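Local coordinates for protein putative cytochrome P450 154A1 (Streptomyces coelicolor, PDB 1ODO) that is a putative bacterial cytochrome P450, a haem protein of largely helical fold that binds iron-containing protoporphyrin IX and 4-phenyl-1H-imidazole, at residues A[56-61]-A[293-298]. Numbering follows the deposited sequence.
Sequences SDVSKD and PLRYAV. With HEM (protoporphyrin IX containing Fe), chain B.
Ser-59 and Tyr-296 form an antiparallel hydrogen-bonded pair, Ser-59 N reaching Tyr-296 O at 2.9 Å and Tyr-296 N reaching Ser-59 O at 2.7 Å. Next along, Val-58 faces Ala-297 as a non-hydrogen-bonded pair, and Val-298 N closes on Asp-57 O (2.7 Å) from above the carbonyl plane, 39° out of it. Among the side-chain contacts, Val-298 CG2 lies against the Asp-57 carbonyl and Ser-59 CB, while Val-58 CG1 meets Arg-295 CD at 3.7 Å, the two side chains crossing at about a right angle. Lys-60, bent at chi3 (70°), lays CD over one face of the Arg-295 guanidinium, offset toward the rim, 3.6 Å from NH2, and its NZ is hydrogen-bonded to Phe-88 O. The Arg-295 chain, extended from CG to NE, sets the guanidinium edge against a haem propionate carbon, the carboxylate twisted out of the guanidinium plane: NH1 donates to O1D (2.8 Å) and NH2 to O2D (2.9 Å), two bonds that restrict its rotation and probably offset the carboxylate charge. A water lies among Lys-60 O, Tyr-296 OH and, farther off, Leu-294 O, and the Tyr-296 ring, its edge toward Lys-60 O, stacks on Trp-66. Strand 58-59 thus ends the mixed sheet beside strand 292-297, before Asp-61 N-caps the next helix; a sheet strand supplying an arginine to a haem propionate is characteristic of the cytochrome P450 fold.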
ATOM      1  N   SER A  56      -4.321  15.666  17.579  1.00 14.86           N
ATOM      2  CA  SER A  56      -3.518  16.801  17.165  1.00 17.86           C
ATOM      3  C   SER A  56      -2.103  16.632  17.715  1.00 16.77           C
ATOM      4  O   SER A  56      -1.168  17.290  17.260  1.00 18.89           O
ATOM      5  CB  SER A  56      -4.125  18.095  17.713  1.00 19.41           C
ATOM      6  OG  SER A  56      -3.347  19.214  17.333  1.00 24.13           O
ATOM      7  N   ASP A  57      -1.951  15.741  18.692  1.00 15.25           N
ATOM      8  CA  ASP A  57      -0.648  15.493  19.306  1.00 15.56           C
ATOM      9  C   ASP A  57       0.243  14.470  18.606  1.00 14.33           C
ATOM     10  O   ASP A  57       1.300  14.116  19.117  1.00 13.22           O
ATOM     11  CB  ASP A  57      -0.831  15.085  20.767  1.00 17.78           C
ATOM     12  CG  ASP A  57      -1.561  16.139  21.573  1.00 21.02           C
ATOM     13  OD1 ASP A  57      -1.247  17.335  21.402  1.00 24.00           O
ATOM     14  OD2 ASP A  57      -2.441  15.769  22.376  1.00 25.45           O
ATOM     15  N   VAL A  58      -0.189  13.999  17.442  1.00 14.27           N
ATOM     16  CA  VAL A  58       0.577  13.023  16.675  1.00 12.72           C
ATOM     17  C   VAL A  58       0.790  13.629  15.293  1.00 13.23           C
ATOM     18  O   VAL A  58      -0.130  14.220  14.721  1.00 12.85           O
ATOM     19  CB  VAL A  58      -0.178  11.687  16.576  1.00 13.13           C
ATOM     20  CG1 VAL A  58       0.564  10.730  15.663  1.00 13.34           C
ATOM     21  CG2 VAL A  58      -0.319  11.081  17.975  1.00 13.05           C
ATOM     22  N   SER A  59       1.997  13.477  14.757  1.00 13.58           N
ATOM     23  CA  SER A  59       2.322  14.031  13.444  1.00 12.52           C
ATOM     24  C   SER A  59       3.176  13.155  12.533  1.00 13.39           C
ATOM     25  O   SER A  59       3.895  12.269  12.996  1.00 12.92           O
ATOM     26  CB  SER A  59       3.047  15.364  13.654  1.00 13.41           C
ATOM     27  OG  SER A  59       3.690  15.819  12.476  1.00 12.67           O
ATOM     28  N   LYS A  60       3.092  13.430  11.231  1.00 13.67           N
ATOM     29  CA  LYS A  60       3.854  12.701  10.224  1.00 13.36           C
ATOM     30  C   LYS A  60       4.958  13.623   9.704  1.00 14.48           C
ATOM     31  O   LYS A  60       5.729  13.243   8.823  1.00 13.28           O
ATOM     32  CB  LYS A  60       2.967  12.289   9.040  1.00 14.04           C
ATOM     33  CG  LYS A  60       1.862  11.292   9.370  1.00 12.60           C
ATOM     34  CD  LYS A  60       1.456  10.505   8.126  1.00 12.66           C
ATOM     35  CE  LYS A  60       2.572   9.545   7.708  1.00 12.37           C
ATOM     36  NZ  LYS A  60       2.417   9.033   6.320  1.00 13.95           N
ATOM     37  N   ASP A  61       5.018  14.843  10.242  1.00 13.53           N
ATOM     38  CA  ASP A  61       6.024  15.824   9.825  1.00 13.97           C
ATOM     39  C   ASP A  61       7.293  15.679  10.662  1.00 13.77           C
ATOM     40  O   ASP A  61       7.416  16.288  11.728  1.00 12.13           O
ATOM     41  CB  ASP A  61       5.458  17.242   9.977  1.00 14.79           C
ATOM     42  CG  ASP A  61       6.354  18.306   9.352  1.00 16.99           C
ATOM     43  OD1 ASP A  61       7.566  18.057   9.183  1.00 16.10           O
ATOM     44  OD2 ASP A  61       5.844  19.402   9.045  1.00 18.76           O
ATOM     45  N   PRO A 293       5.608   3.618   8.335  1.00 11.85           N
ATOM     46  CA  PRO A 293       6.563   4.573   8.909  1.00 12.99           C
ATOM     47  C   PRO A 293       6.209   5.950   8.330  1.00 13.32           C
ATOM     48  O   PRO A 293       5.978   6.065   7.130  1.00 14.04           O
ATOM     49  CB  PRO A 293       7.904   4.058   8.403  1.00 13.44           C
ATOM     50  CG  PRO A 293       7.561   3.512   7.062  1.00 16.11           C
ATOM     51  CD  PRO A 293       6.241   2.802   7.281  1.00 13.27           C
ATOM     52  N   LEU A 294       6.127   6.988   9.157  1.00 13.28           N
ATOM     53  CA  LEU A 294       6.351   6.921  10.592  1.00 12.20           C
ATOM     54  C   LEU A 294       5.643   8.156  11.160  1.00 12.68           C
ATOM     55  O   LEU A 294       5.374   9.110  10.428  1.00 11.46           O
ATOM     56  CB  LEU A 294       7.855   6.996  10.878  1.00 13.63           C
ATOM     57  CG  LEU A 294       8.389   6.594  12.254  1.00 14.66           C
ATOM     58  CD1 LEU A 294       8.048   5.134  12.531  1.00 12.06           C
ATOM     59  CD2 LEU A 294       9.910   6.802  12.286  1.00 14.01           C
ATOM     60  N   ARG A 295       5.322   8.131  12.448  1.00 11.08           N
ATOM     61  CA  ARG A 295       4.654   9.259  13.084  1.00 10.84           C
ATOM     62  C   ARG A 295       5.440   9.645  14.327  1.00 11.51           C
ATOM     63  O   ARG A 295       6.263   8.867  14.801  1.00 12.57           O
ATOM     64  CB  ARG A 295       3.210   8.903  13.442  1.00 10.20           C
ATOM     65  CG  ARG A 295       2.257   9.009  12.254  1.00  8.74           C
ATOM     66  CD  ARG A 295       0.834   8.635  12.653  1.00 11.93           C
ATOM     67  NE  ARG A 295      -0.149   9.010  11.638  1.00 11.81           N
ATOM     68  CZ  ARG A 295      -0.364   8.350  10.503  1.00 12.11           C
ATOM     69  NH1 ARG A 295       0.334   7.259  10.207  1.00  8.89           N
ATOM     70  NH2 ARG A 295      -1.292   8.782   9.661  1.00 12.17           N
ATOM     71  N   TYR A 296       5.190  10.839  14.851  1.00 11.23           N
ATOM     72  CA  TYR A 296       5.900  11.305  16.038  1.00 11.11           C
ATOM     73  C   TYR A 296       4.976  11.988  17.032  1.00 10.26           C
ATOM     74  O   TYR A 296       3.980  12.598  16.653  1.00 11.76           O
ATOM     75  CB  TYR A 296       7.015  12.271  15.619  1.00 10.93           C
ATOM     76  CG  TYR A 296       7.620  11.878  14.295  1.00  9.03           C
ATOM     77  CD1 TYR A 296       7.136  12.413  13.100  1.00 11.05           C
ATOM     78  CD2 TYR A 296       8.574  10.863  14.224  1.00 10.43           C
ATOM     79  CE1 TYR A 296       7.578  11.935  11.864  1.00 11.35           C
ATOM     80  CE2 TYR A 296       9.019  10.378  13.001  1.00 10.90           C
ATOM     81  CZ  TYR A 296       8.517  10.911  11.827  1.00 11.77           C
ATOM     82  OH  TYR A 296       8.923  10.386  10.621  1.00 11.71           O
ATOM     83  N   ALA A 297       5.313  11.879  18.310  1.00 11.62           N
ATOM     84  CA  ALA A 297       4.509  12.494  19.353  1.00 10.98           C
ATOM     85  C   ALA A 297       4.879  13.970  19.450  1.00 12.14           C
ATOM     86  O   ALA A 297       6.041  14.316  19.670  1.00 12.95           O
ATOM     87  CB  ALA A 297       4.760  11.798  20.686  1.00 12.93           C
ATOM     88  N   VAL A 298       3.890  14.838  19.271  1.00 12.35           N
ATOM     89  CA  VAL A 298       4.118  16.278  19.343  1.00 13.27           C
ATOM     90  C   VAL A 298       4.297  16.673  20.806  1.00 14.99           C
ATOM     91  O   VAL A 298       4.955  17.667  21.123  1.00 15.23           O
ATOM     92  CB  VAL A 298       2.930  17.048  18.738  1.00 14.55           C
ATOM     93  CG1 VAL A 298       3.186  18.548  18.810  1.00 13.76           C
ATOM     94  CG2 VAL A 298       2.717  16.605  17.292  1.00 12.91           C
TER
HETATM   95  CHA HEM B1407      -1.697   6.620   2.028  1.00 13.23           C
HETATM   96  CHB HEM B1407      -2.510   6.893  -2.711  1.00 10.62           C
HETATM   97  CHC HEM B1407      -3.447   2.158  -2.830  1.00 11.97           C
HETATM   98  CHD HEM B1407      -2.609   1.900   1.893  1.00 10.84           C
HETATM   99  C1A HEM B1407      -1.846   7.134   0.762  1.00 11.83           C
HETATM  100  C2A HEM B1407      -1.658   8.526   0.369  1.00 12.21           C
HETATM  101  C3A HEM B1407      -1.879   8.602  -0.951  1.00 12.56           C
HETATM  102  C4A HEM B1407      -2.217   7.268  -1.425  1.00 11.45           C
HETATM  103  CMA HEM B1407      -1.797   9.849  -1.850  1.00 12.77           C
HETATM  104  CAA HEM B1407      -1.271   9.661   1.342  1.00 11.43           C
HETATM  105  CBA HEM B1407      -2.517  10.219   2.054  1.00 13.19           C
HETATM  106  CGA HEM B1407      -2.255  11.342   3.056  1.00 12.61           C
HETATM  107  O1A HEM B1407      -1.165  11.252   3.723  1.00 11.97           O
HETATM  108  O2A HEM B1407      -3.091  12.237   3.163  1.00 13.65           O
HETATM  109  C1B HEM B1407      -2.826   5.639  -3.162  1.00 10.88           C
HETATM  110  C2B HEM B1407      -3.116   5.316  -4.548  1.00 12.30           C
HETATM  111  C3B HEM B1407      -3.383   3.979  -4.590  1.00 12.00           C
HETATM  112  C4B HEM B1407      -3.260   3.470  -3.242  1.00 10.76           C
HETATM  113  CMB HEM B1407      -3.106   6.333  -5.709  1.00 12.41           C
HETATM  114  CAB HEM B1407      -3.748   3.102  -5.803  1.00 11.92           C
HETATM  115  CBB HEM B1407      -5.097   3.448  -6.454  1.00 17.57           C
HETATM  116  C1C HEM B1407      -3.307   1.676  -1.537  1.00 10.22           C
HETATM  117  C2C HEM B1407      -3.504   0.269  -1.156  1.00 10.85           C
HETATM  118  C3C HEM B1407      -3.264   0.193   0.173  1.00  9.99           C
HETATM  119  C4C HEM B1407      -2.929   1.532   0.614  1.00 10.72           C
HETATM  120  CMC HEM B1407      -3.905  -0.848  -2.168  1.00  8.45           C
HETATM  121  CAC HEM B1407      -3.296  -1.016   1.145  1.00 10.21           C
HETATM  122  CBC HEM B1407      -4.514  -1.944   1.061  1.00  9.07           C
HETATM  123  C1D HEM B1407      -2.283   3.145   2.353  1.00 12.34           C
HETATM  124  C2D HEM B1407      -1.936   3.476   3.716  1.00 12.80           C
HETATM  125  C3D HEM B1407      -1.669   4.802   3.757  1.00 12.54           C
HETATM  126  C4D HEM B1407      -1.865   5.306   2.416  1.00 13.26           C
HETATM  127  CMD HEM B1407      -1.878   2.460   4.874  1.00 12.79           C
HETATM  128  CAD HEM B1407      -1.216   5.597   4.992  1.00 16.04           C
HETATM  129  CBD HEM B1407      -2.237   5.832   6.110  1.00 17.12           C
HETATM  130  CGD HEM B1407      -1.512   6.571   7.215  1.00 16.08           C
HETATM  131  O1D HEM B1407      -1.268   5.973   8.269  1.00 14.98           O
HETATM  132  O2D HEM B1407      -1.163   7.747   6.961  1.00 17.29           O
HETATM  133  NA  HEM B1407      -2.192   6.398  -0.346  1.00 11.11           N
HETATM  134  NB  HEM B1407      -2.913   4.491  -2.382  1.00 10.62           N
HETATM  135  NC  HEM B1407      -2.963   2.424  -0.438  1.00 10.01           N
HETATM  136  ND  HEM B1407      -2.231   4.283   1.553  1.00 11.20           N
HETATM  137 FE   HEM B1407      -2.585   4.400  -0.385  1.00 11.03          FE
HETATM  138  O   HOH W   1       7.192  11.011   8.647  1.00 14.67           O